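Local structure of ammonium transporter (Kuenenia stuttgartiensis, 6EU6) at residues Leu45-Val49 against Ser119-Ile125; Ile110-Ile115 against Phe177-Ala181; Ser37-Ser42 against Glu395-Asn400. The protein probably senses ammonium at the membrane, as an ammonium transporter family member that signals through a histidine kinase. All coordinates share one frame; numbering follows the deposited sequence.

Contact 1 of 3, residues Leu45-Val49 against Ser119-Ile125; sequences LRNLV and SGFIPNI. With LMT (dodecyl-beta-D-maltoside), chain E; SO4 (sulfate ion), chain H.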
loop_
_atom_site.group_PDB
_atom_site.type_symbol
_atom_site.label_atom_id
_atom_site.label_comp_id
_atom_site.label_asym_id
_atom_site.label_seq_id
_atom_site.Cartn_x
_atom_site.Cartn_y
_atom_site.Cartn_z
ATOM N N LEU A 45 8.828 10.618 -12.905
ATOM C CA LEU A 45 9.103 9.852 -14.103
ATOM C C LEU A 45 10.418 9.078 -14.085
ATOM O O LEU A 45 10.447 7.953 -14.591
ATOM C CB LEU A 45 9.068 10.743 -15.326
ATOM C CG LEU A 45 7.654 11.299 -15.505
ATOM C CD1 LEU A 45 7.683 12.231 -16.702
ATOM C CD2 LEU A 45 6.578 10.228 -15.677
ATOM N N ARG A 46 11.499 9.673 -13.540
ATOM C CA ARG A 46 12.771 8.953 -13.420
ATOM C C ARG A 46 12.624 7.715 -12.551
ATOM O O ARG A 46 13.176 6.644 -12.847
ATOM C CB ARG A 46 13.883 9.891 -12.904
ATOM C CG ARG A 46 14.285 10.895 -13.965
ATOM C CD ARG A 46 14.982 12.074 -13.349
ATOM N NE ARG A 46 15.259 13.049 -14.377
ATOM C CZ ARG A 46 16.198 13.990 -14.332
ATOM N NH1 ARG A 46 16.999 14.173 -13.254
ATOM N NH2 ARG A 46 16.366 14.734 -15.423
ATOM N N ASN A 47 11.896 7.841 -11.433
ATOM C CA ASN A 47 11.659 6.731 -10.556
ATOM C C ASN A 47 10.843 5.590 -11.184
ATOM O O ASN A 47 11.096 4.422 -10.924
ATOM C CB ASN A 47 10.913 7.184 -9.307
ATOM C CG ASN A 47 11.861 7.699 -8.259
ATOM O OD1 ASN A 47 12.508 6.914 -7.561
ATOM N ND2 ASN A 47 12.009 9.017 -8.198
ATOM N N LEU A 48 9.865 5.919 -12.021
ATOM C CA LEU A 48 9.131 4.876 -12.733
ATOM C C LEU A 48 10.017 4.212 -13.780
ATOM O O LEU A 48 10.042 2.995 -13.899
ATOM C CB LEU A 48 7.909 5.458 -13.390
ATOM C CG LEU A 48 7.106 4.485 -14.253
ATOM C CD1 LEU A 48 6.605 3.314 -13.453
ATOM C CD2 LEU A 48 5.919 5.181 -14.823
ATOM N N VAL A 49 10.717 5.010 -14.546
ATOM C CA VAL A 49 11.606 4.520 -15.563
ATOM C C VAL A 49 12.698 3.612 -15.013
ATOM O O VAL A 49 12.964 2.532 -15.608
ATOM C CB VAL A 49 12.195 5.653 -16.408
ATOM C CG1 VAL A 49 13.319 5.198 -17.330
ATOM C CG2 VAL A 49 11.068 6.288 -17.275
ATOM N N SER A 119 20.522 17.036 -12.949
ATOM C CA SER A 119 21.014 16.092 -13.882
ATOM C C SER A 119 20.032 15.951 -15.023
ATOM O O SER A 119 18.785 16.162 -14.846
ATOM C CB SER A 119 21.292 14.758 -13.208
ATOM O OG SER A 119 20.127 14.127 -12.762
ATOM N N GLY A 120 20.554 15.552 -16.193
ATOM C CA GLY A 120 19.702 15.215 -17.323
ATOM C C GLY A 120 19.260 13.790 -17.296
ATOM O O GLY A 120 19.781 12.949 -16.501
ATOM N N PHE A 121 18.290 13.488 -18.159
ATOM C CA PHE A 121 17.732 12.131 -18.263
ATOM C C PHE A 121 18.746 10.999 -18.529
ATOM O O PHE A 121 18.747 9.962 -17.871
ATOM C CB PHE A 121 16.685 12.110 -19.328
ATOM C CG PHE A 121 15.841 10.895 -19.295
ATOM C CD1 PHE A 121 15.044 10.626 -18.204
ATOM C CD2 PHE A 121 15.816 10.016 -20.370
ATOM C CE1 PHE A 121 14.226 9.491 -18.170
ATOM C CE2 PHE A 121 15.024 8.890 -20.345
ATOM C CZ PHE A 121 14.204 8.639 -19.245
ATOM N N ILE A 122 19.653 11.203 -19.443
ATOM C CA ILE A 122 20.538 10.119 -19.854
ATOM C C ILE A 122 21.442 9.622 -18.724
ATOM O O ILE A 122 21.623 8.413 -18.537
ATOM C CB ILE A 122 21.384 10.531 -21.107
ATOM C CG1 ILE A 122 20.493 10.663 -22.373
ATOM C CG2 ILE A 122 22.529 9.551 -21.330
ATOM C CD1 ILE A 122 19.545 9.526 -22.609
ATOM N N PRO A 123 22.057 10.530 -17.982
ATOM C CA PRO A 123 22.831 10.067 -16.806
ATOM C C PRO A 123 22.005 9.182 -15.845
ATOM O O PRO A 123 22.534 8.259 -15.219
ATOM C CB PRO A 123 23.268 11.394 -16.123
ATOM C CG PRO A 123 23.215 12.420 -17.215
ATOM C CD PRO A 123 22.237 11.977 -18.252
ATOM N N ASN A 124 20.712 9.460 -15.712
ATOM C CA ASN A 124 19.889 8.650 -14.853
ATOM C C ASN A 124 19.689 7.256 -15.428
ATOM O O ASN A 124 20.007 6.253 -14.789
ATOM C CB ASN A 124 18.565 9.319 -14.620
ATOM C CG ASN A 124 18.667 10.429 -13.588
ATOM O OD1 ASN A 124 18.467 10.204 -12.415
ATOM N ND2 ASN A 124 19.042 11.621 -14.022
ATOM N N ILE A 125 19.141 7.165 -16.639
ATOM C CA ILE A 125 18.860 5.872 -17.194
ATOM C C ILE A 125 20.149 5.061 -17.446
ATOM O O ILE A 125 20.172 3.846 -17.213
ATOM C CB ILE A 125 18.023 5.925 -18.444
ATOM C CG1 ILE A 125 18.716 6.740 -19.523
ATOM C CG2 ILE A 125 16.702 6.558 -18.128
ATOM C CD1 ILE A 125 17.959 6.664 -20.834
HETATM C C1B LMT E . 19.560 17.565 -20.902
HETATM C C2B LMT E . 19.068 19.022 -21.185
HETATM C C3B LMT E . 19.793 19.595 -22.396
HETATM C C4B LMT E . 21.252 19.548 -22.043
HETATM C C5B LMT E . 21.731 18.133 -21.857
HETATM C C6B LMT E . 23.252 18.155 -21.629
HETATM O O1B LMT E . 19.242 16.727 -22.006
HETATM O O2B LMT E . 17.669 19.074 -21.493
HETATM O O3B LMT E . 19.483 20.960 -22.707
HETATM O "O4'" LMT E . 22.018 20.179 -23.077
HETATM O O5B LMT E . 20.982 17.519 -20.771
HETATM O O6B LMT E . 23.744 19.381 -20.978
HETATM C "C1'" LMT E . 16.983 13.482 -23.126
HETATM C "C2'" LMT E . 16.418 14.503 -22.215
HETATM C "C3'" LMT E . 17.180 15.750 -22.241
HETATM C "C4'" LMT E . 18.549 15.506 -21.793
HETATM C "C5'" LMT E . 19.139 14.334 -22.614
HETATM C "C6'" LMT E . 20.497 13.948 -22.066
HETATM O "O1'" LMT E . 16.183 12.321 -23.090
HETATM O "O2'" LMT E . 15.138 14.869 -22.650
HETATM O "O3'" LMT E . 16.646 16.723 -21.363
HETATM O "O5'" LMT E . 18.290 13.198 -22.657
HETATM O "O6'" LMT E . 20.558 13.777 -20.637
HETATM C C1 LMT E . 16.678 11.284 -23.979
HETATM C C2 LMT E . 15.670 10.127 -24.053
HETATM C C3 LMT E . 16.195 8.896 -24.785
HETATM C C4 LMT E . 15.157 7.748 -24.854
HETATM C C5 LMT E . 15.537 6.519 -24.018
HETATM C C6 LMT E . 15.317 5.142 -24.640
HETATM C C7 LMT E . 15.317 4.064 -23.538
HETATM C C8 LMT E . 16.293 2.912 -23.756
HETATM C C9 LMT E . 16.293 1.844 -22.629
HETATM C C10 LMT E . 16.992 0.493 -23.029
HETATM C C11 LMT E . 17.882 -0.240 -21.968
HETATM C C12 LMT E . 17.390 -1.588 -21.401
HETATM S S SO4 H . 13.655 14.710 -17.354
HETATM O O1 SO4 H . 12.347 15.001 -16.822
HETATM O O2 SO4 H . 14.518 15.917 -17.131
HETATM O O3 SO4 H . 13.544 14.436 -18.804
HETATM O O4 SO4 H . 14.100 13.429 -16.751
HETATM O O HOH W 1 17.576 12.376 -10.908
#

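Contact 2 of 3, residues Ile110-Ile115 against Phe177-Ala181; sequences ILTGAI and FAMAA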
loop_
_atom_site.group_PDB
_atom_site.type_symbol
_atom_site.label_atom_id
_atom_site.label_comp_id
_atom_site.label_asym_id
_atom_site.label_seq_id
_atom_site.Cartn_x
_atom_site.Cartn_y
_atom_site.Cartn_z
ATOM N N ILE A 110 18.140 4.469 -5.601
ATOM C CA ILE A 110 18.817 5.403 -4.715
ATOM C C ILE A 110 19.429 6.591 -5.510
ATOM O O ILE A 110 19.352 7.770 -5.111
ATOM C CB ILE A 110 19.930 4.678 -3.912
ATOM C CG1 ILE A 110 19.241 3.723 -2.931
ATOM C CG2 ILE A 110 20.802 5.664 -3.130
ATOM C CD1 ILE A 110 20.073 2.581 -2.343
ATOM N N LEU A 111 20.043 6.270 -6.651
ATOM C CA LEU A 111 20.648 7.265 -7.514
ATOM C C LEU A 111 19.775 8.470 -7.731
ATOM O O LEU A 111 20.252 9.580 -7.710
ATOM C CB LEU A 111 20.890 6.604 -8.900
ATOM C CG LEU A 111 21.468 7.501 -9.998
ATOM C CD1 LEU A 111 22.839 8.085 -9.605
ATOM C CD2 LEU A 111 21.610 6.723 -11.263
ATOM N N THR A 112 18.523 8.258 -8.145
ATOM C CA THR A 112 17.740 9.381 -8.674
ATOM C C THR A 112 17.613 10.546 -7.712
ATOM O O THR A 112 17.658 11.718 -8.114
ATOM C CB THR A 112 16.346 9.009 -9.160
ATOM O OG1 THR A 112 15.574 8.565 -8.044
ATOM C CG2 THR A 112 16.431 7.936 -10.205
ATOM N N GLY A 113 17.483 10.277 -6.440
ATOM C CA GLY A 113 17.290 11.375 -5.516
ATOM C C GLY A 113 18.555 12.169 -5.272
ATOM O O GLY A 113 18.493 13.350 -4.942
ATOM N N ALA A 114 19.698 11.522 -5.381
ATOM C CA ALA A 114 20.985 12.200 -5.152
ATOM C C ALA A 114 21.307 13.186 -6.290
ATOM O O ALA A 114 21.851 14.273 -6.057
ATOM C CB ALA A 114 22.055 11.180 -5.016
ATOM N N ILE A 115 20.900 12.860 -7.513
ATOM C CA ILE A 115 21.150 13.795 -8.654
ATOM C C ILE A 115 19.916 14.510 -9.208
ATOM O O ILE A 115 19.925 15.118 -10.292
ATOM C CB ILE A 115 21.932 13.092 -9.759
ATOM C CG1 ILE A 115 21.172 11.930 -10.310
ATOM C CG2 ILE A 115 23.294 12.647 -9.191
ATOM C CD1 ILE A 115 21.805 11.282 -11.537
ATOM N N PHE A 177 27.412 4.855 -5.267
ATOM C CA PHE A 177 27.176 5.159 -6.661
ATOM C C PHE A 177 26.481 6.497 -6.825
ATOM O O PHE A 177 26.897 7.327 -7.635
ATOM C CB PHE A 177 26.354 4.045 -7.293
ATOM C CG PHE A 177 26.238 4.148 -8.791
ATOM C CD1 PHE A 177 27.360 4.039 -9.612
ATOM C CD2 PHE A 177 24.991 4.378 -9.394
ATOM C CE1 PHE A 177 27.247 4.166 -11.007
ATOM C CE2 PHE A 177 24.878 4.460 -10.774
ATOM C CZ PHE A 177 26.020 4.382 -11.583
ATOM N N ALA A 178 25.455 6.736 -6.010
ATOM C CA ALA A 178 24.785 7.995 -5.991
ATOM C C ALA A 178 25.820 9.087 -5.632
ATOM O O ALA A 178 25.747 10.185 -6.152
ATOM C CB ALA A 178 23.666 8.000 -4.943
ATOM N N MET A 179 26.706 8.818 -4.668
ATOM C CA MET A 179 27.615 9.869 -4.249
ATOM C C MET A 179 28.570 10.296 -5.405
ATOM O O MET A 179 28.805 11.501 -5.601
ATOM C CB MET A 179 28.472 9.430 -3.073
ATOM C CG MET A 179 29.457 10.500 -2.664
ATOM S SD MET A 179 30.257 9.993 -1.128
ATOM C CE MET A 179 31.686 9.216 -1.730
ATOM N N ALA A 180 29.096 9.317 -6.141
ATOM C CA ALA A 180 29.851 9.639 -7.328
ATOM C C ALA A 180 29.057 10.433 -8.320
ATOM O O ALA A 180 29.548 11.389 -8.954
ATOM C CB ALA A 180 30.371 8.364 -7.991
ATOM N N ALA A 181 27.830 9.993 -8.555
ATOM C CA ALA A 181 26.992 10.729 -9.499
ATOM C C ALA A 181 26.734 12.204 -9.028
ATOM O O ALA A 181 26.829 13.151 -9.839
ATOM C CB ALA A 181 25.684 9.969 -9.734
#

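Contact 3 of 3, residues Ser37-Ser42 against Glu395-Asn400; sequences SKNAIS and EKRGLN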
loop_
_atom_site.group_PDB
_atom_site.type_symbol
_atom_site.label_atom_id
_atom_site.label_comp_id
_atom_site.label_asym_id
_atom_site.label_seq_id
_atom_site.Cartn_x
_atom_site.Cartn_y
_atom_site.Cartn_z
ATOM N N SER A 37 8.856 21.940 -6.099
ATOM C CA SER A 37 7.634 21.744 -6.837
ATOM C C SER A 37 7.782 21.792 -8.376
ATOM O O SER A 37 7.234 20.929 -9.077
ATOM C CB SER A 37 6.593 22.733 -6.284
ATOM O OG SER A 37 5.800 23.104 -7.331
ATOM N N LYS A 38 8.620 22.682 -8.930
ATOM C CA LYS A 38 8.872 22.717 -10.385
ATOM C C LYS A 38 9.559 21.517 -11.043
ATOM O O LYS A 38 9.700 21.452 -12.307
ATOM C CB LYS A 38 9.673 23.970 -10.736
ATOM C CG LYS A 38 11.057 23.976 -10.157
ATOM C CD LYS A 38 11.761 25.282 -10.459
ATOM C CE LYS A 38 13.136 25.247 -9.886
ATOM N NZ LYS A 38 13.834 26.495 -10.203
ATOM N N ASN A 39 10.069 20.614 -10.231
ATOM C CA ASN A 39 10.753 19.438 -10.725
ATOM C C ASN A 39 10.059 18.110 -10.439
ATOM O O ASN A 39 10.632 17.062 -10.720
ATOM C CB ASN A 39 12.150 19.394 -10.063
ATOM C CG ASN A 39 13.047 20.524 -10.554
ATOM O OD1 ASN A 39 13.083 20.825 -11.723
ATOM N ND2 ASN A 39 13.754 21.163 -9.634
ATOM N N ALA A 40 8.885 18.162 -9.781
ATOM C CA ALA A 40 8.170 16.987 -9.295
ATOM C C ALA A 40 7.848 16.015 -10.403
ATOM O O ALA A 40 7.910 14.815 -10.206
ATOM C CB ALA A 40 6.856 17.422 -8.675
ATOM N N ILE A 41 7.523 16.532 -11.597
ATOM C CA ILE A 41 7.252 15.666 -12.743
ATOM C C ILE A 41 8.479 14.881 -13.104
ATOM O O ILE A 41 8.357 13.640 -13.351
ATOM C CB ILE A 41 6.672 16.465 -13.974
ATOM C CG1 ILE A 41 5.351 17.171 -13.561
ATOM C CG2 ILE A 41 6.415 15.528 -15.157
ATOM C CD1 ILE A 41 4.821 18.166 -14.617
ATOM N N SER A 42 9.659 15.515 -13.208
ATOM C CA SER A 42 10.805 14.786 -13.720
ATOM C C SER A 42 11.168 13.688 -12.722
ATOM O O SER A 42 11.588 12.624 -13.085
ATOM C CB SER A 42 12.078 15.621 -13.919
ATOM O OG SER A 42 12.435 16.244 -12.717
ATOM N N GLU A 395 17.428 24.424 -15.481
ATOM C CA GLU A 395 17.472 24.224 -14.067
ATOM C C GLU A 395 16.642 25.237 -13.293
ATOM O O GLU A 395 15.927 24.868 -12.379
ATOM C CB GLU A 395 18.918 24.148 -13.661
ATOM C CG GLU A 395 19.095 23.895 -12.200
ATOM C CD GLU A 395 20.548 23.731 -11.784
ATOM O OE1 GLU A 395 21.480 23.745 -12.642
ATOM O OE2 GLU A 395 20.719 23.578 -10.552
ATOM N N LYS A 396 16.631 26.513 -13.705
ATOM C CA LYS A 396 15.840 27.551 -12.988
ATOM C C LYS A 396 14.380 27.447 -13.352
ATOM O O LYS A 396 13.546 27.568 -12.505
ATOM C CB LYS A 396 16.349 28.953 -13.335
ATOM C CG LYS A 396 17.747 29.220 -12.811
ATOM C CD LYS A 396 18.422 30.358 -13.552
ATOM C CE LYS A 396 19.923 30.175 -13.555
ATOM N NZ LYS A 396 20.559 31.245 -14.368
ATOM N N ARG A 397 14.075 27.153 -14.610
ATOM C CA ARG A 397 12.695 27.010 -15.014
ATOM C C ARG A 397 12.072 25.745 -14.394
ATOM O O ARG A 397 10.913 25.720 -14.082
ATOM C CB ARG A 397 12.626 26.907 -16.523
ATOM C CG ARG A 397 11.465 27.680 -17.129
ATOM C CD ARG A 397 11.886 28.322 -18.445
ATOM N NE ARG A 397 12.482 27.321 -19.332
ATOM C CZ ARG A 397 13.538 27.527 -20.119
ATOM N NH1 ARG A 397 14.011 26.534 -20.875
ATOM N NH2 ARG A 397 14.130 28.714 -20.151
ATOM N N GLY A 398 12.838 24.674 -14.260
ATOM C CA GLY A 398 12.265 23.432 -13.800
ATOM C C GLY A 398 12.366 22.382 -14.873
ATOM O O GLY A 398 12.207 22.678 -16.059
ATOM N N LEU A 399 12.618 21.146 -14.486
ATOM C CA LEU A 399 12.728 20.065 -15.446
ATOM C C LEU A 399 11.379 19.670 -15.996
ATOM O O LEU A 399 11.286 18.997 -16.996
ATOM C CB LEU A 399 13.432 18.869 -14.865
ATOM C CG LEU A 399 14.840 19.129 -14.401
ATOM C CD1 LEU A 399 15.421 17.881 -13.824
ATOM C CD2 LEU A 399 15.673 19.545 -15.569
ATOM N N ASN A 400 10.329 20.096 -15.325
ATOM C CA ASN A 400 8.968 19.835 -15.809
ATOM C C ASN A 400 8.738 20.738 -17.015
ATOM O O ASN A 400 8.072 21.750 -16.885
ATOM C CB ASN A 400 7.924 20.217 -14.751
ATOM C CG ASN A 400 8.108 19.489 -13.432
ATOM O OD1 ASN A 400 8.940 18.612 -13.308
ATOM N ND2 ASN A 400 7.323 19.875 -12.444
HETATM O O HOH W 2 16.077 22.673 -10.850
#

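Contact 1 of 3, residues Leu45-Val49 against Ser119-Ile125
Ser119 O is gripped twice by one guanidinium group. Arg46 NH2 reaches this carbonyl oxygen at 2.9 Å, and Arg46 NH1 comes to the same Ser119 O at 3.1 Å. Both nitrogens approach from one face of the carbonyl plane, NH1 standing well above it, while the oxygen lies in the guanidinium plane, and NH1 and NH2 take it end-on. The contact belongs to the helical bundle of the Amt fold: Arg46 sits on helix 40-67, and its partners are the turn leading into helix 121-144 and that helix's first residues. The two short helix segments run 33° apart and 10.7 Å from each other at closest approach, a separation filled by side chains. Arg46 spans it with a chain extended from CG to NE, its CG lying anti to the carbonyl carbon (chi1 -71°).

Asn124 crosses this chain at about a right angle and sets ND2 over one face of the guanidinium. Two donors face each other there, and Asn124 ND2 gives its hydrogens instead to Ser119 OG and to Gly120 O, the latter at 2.9 Å. Ser119 OG is also bonded to Ile115 O. Water 1 completes the link, taking a hydrogen from Arg46 NH1 and giving one to Asn124 OD1.

On the NE side, a sulfate, probably from the crystallisation liquor, is held by Arg46 NE to O4 at 2.7 Å, with two weak bonds from NH2. The Phe121 ring presents its edge to Arg46 CG and lies beside the same sulfate. Beyond it the contact turns apolar: Val49 CG1 rests 4.0 Å from Phe121 CZ, and the same methyl meets Ile125 CG2 at 3.7 Å.

Contact 2 of 3, residues Ile110-Ile115 against Phe177-Ala181
Ala178 CB is the bump around which this interface is shaped. It enters a shallow hollow on helix 93-114 bounded by Ile110 CG2, the Leu111 backbone at CA and Ala114 CB, the last of these 3.6 Å from Ala178 CB. This is wholly apolar helix-helix packing inside the bundle of the Amt fold, between helix 93-114 near its end and helix 167-185. The short segments cross at -30° with their axes 8.5 Å apart, and alanines facing the partner allow that closeness: the CA atoms of Leu111 and Ala178 come within 4.5 Å.

Leu111 supplies the return bump. With CG anti to the backbone N (chi1 177°), its two methyls part, one to Ala181 and one to Phe177. Leu111 CD1 pushes onto Ala181 CB at 3.4 Å, tighter than usual van der Waals contact, while Leu111 CD2 lies obliquely against Phe177 CE2 at 4.0 Å. That ring also meets Phe379 of helix 353-385, so the row of contacts carries on to a third helix.

Helix 93-114 is kinked and weakly bonded here, the backbone N of Leu111 and of Thr112 having no bond to the turn before. Ala181 CB fits the notch between Leu111 CD1 and Ile115 CG2. The Ile115 methyl CG2 also presses on the backbone, 3.5 Å from Ala181 C.

Contact 3 of 3, residues Ser37-Ser42 against Glu395-Asn400
Lys38 and Gly398 bring their backbones together, CA to CA 4.9 Å, and Asn39 follows closely against Leu399. Helix 392-397 ends here: Gly398 leaves helical angles with a positive phi of 116°, where a side chain would be jammed against the carbonyl oxygen of Arg397. Across from it, the turn of residues 37-39 runs into helix 40-67.

Lys38 reaches over to the helix end. Its CG lies between the backbone N and the carbonyl carbon (chi1 66°), and the chain extends straight beyond, passing Gly398 CA, until Lys38 NZ bonds Lys396 O at 2.6 Å and, weakly, Glu395 O. A positive charge at these last-turn carbonyls probably suits the negative end of the helix dipole. A methionine in place of Lys38 would probably leave Lys396 O without this partner and the helix end without its compensating charge.

Asn39 OD1 takes the Leu399 N-H at 2.8 Å in a nearly straight bond (172°), with the donor almost on the line of the side-chain C=O. Its ND2 turns to Glu117 OE1 and to water 2, which donates to Glu395 O. In this way the C-terminal tail of the Amt fold is laid against the start of helix 40-67, whose Ala40 and Ile41 also pack on Pro207 and Val206 of the second subunit.

Asn400 OD1 accepts from Ser42 N at 3.2 Å, and the amide lies obliquely across Ile41, with Asn400 ND2 3.5 Å from Ile41 CG1. Ile41 CD1 touches Asn400 CB. Ser42 OG turns back to donate to Asn39 O at 2.8 Å, and the same OG rests 3.5 Å from Leu399 CB.

How the contacts relate
All three contacts lie on one side of the chain's centre, within the Amt helical bundle. Contacts 1 and 3 share helix 40-67; their centres are about 13 Å apart, and Leu399 CD1 touches both Arg46 and Ser119. Contact 2 sits about 11 Å from contact 1, centre to centre, and meets it where Thr112 and Ile115 pack on Asn124. The centres of contacts 2 and 3 are about 18 Å apart, and the two do not touch. Along the chain, contact 3 closes the outer loop, with contacts 1 and 2 inside it, their segments alternating. Packing thus runs from the C-terminal tail through helix 40-67 to the bundle interior, and contacts 1 and 3 also meet the second subunit.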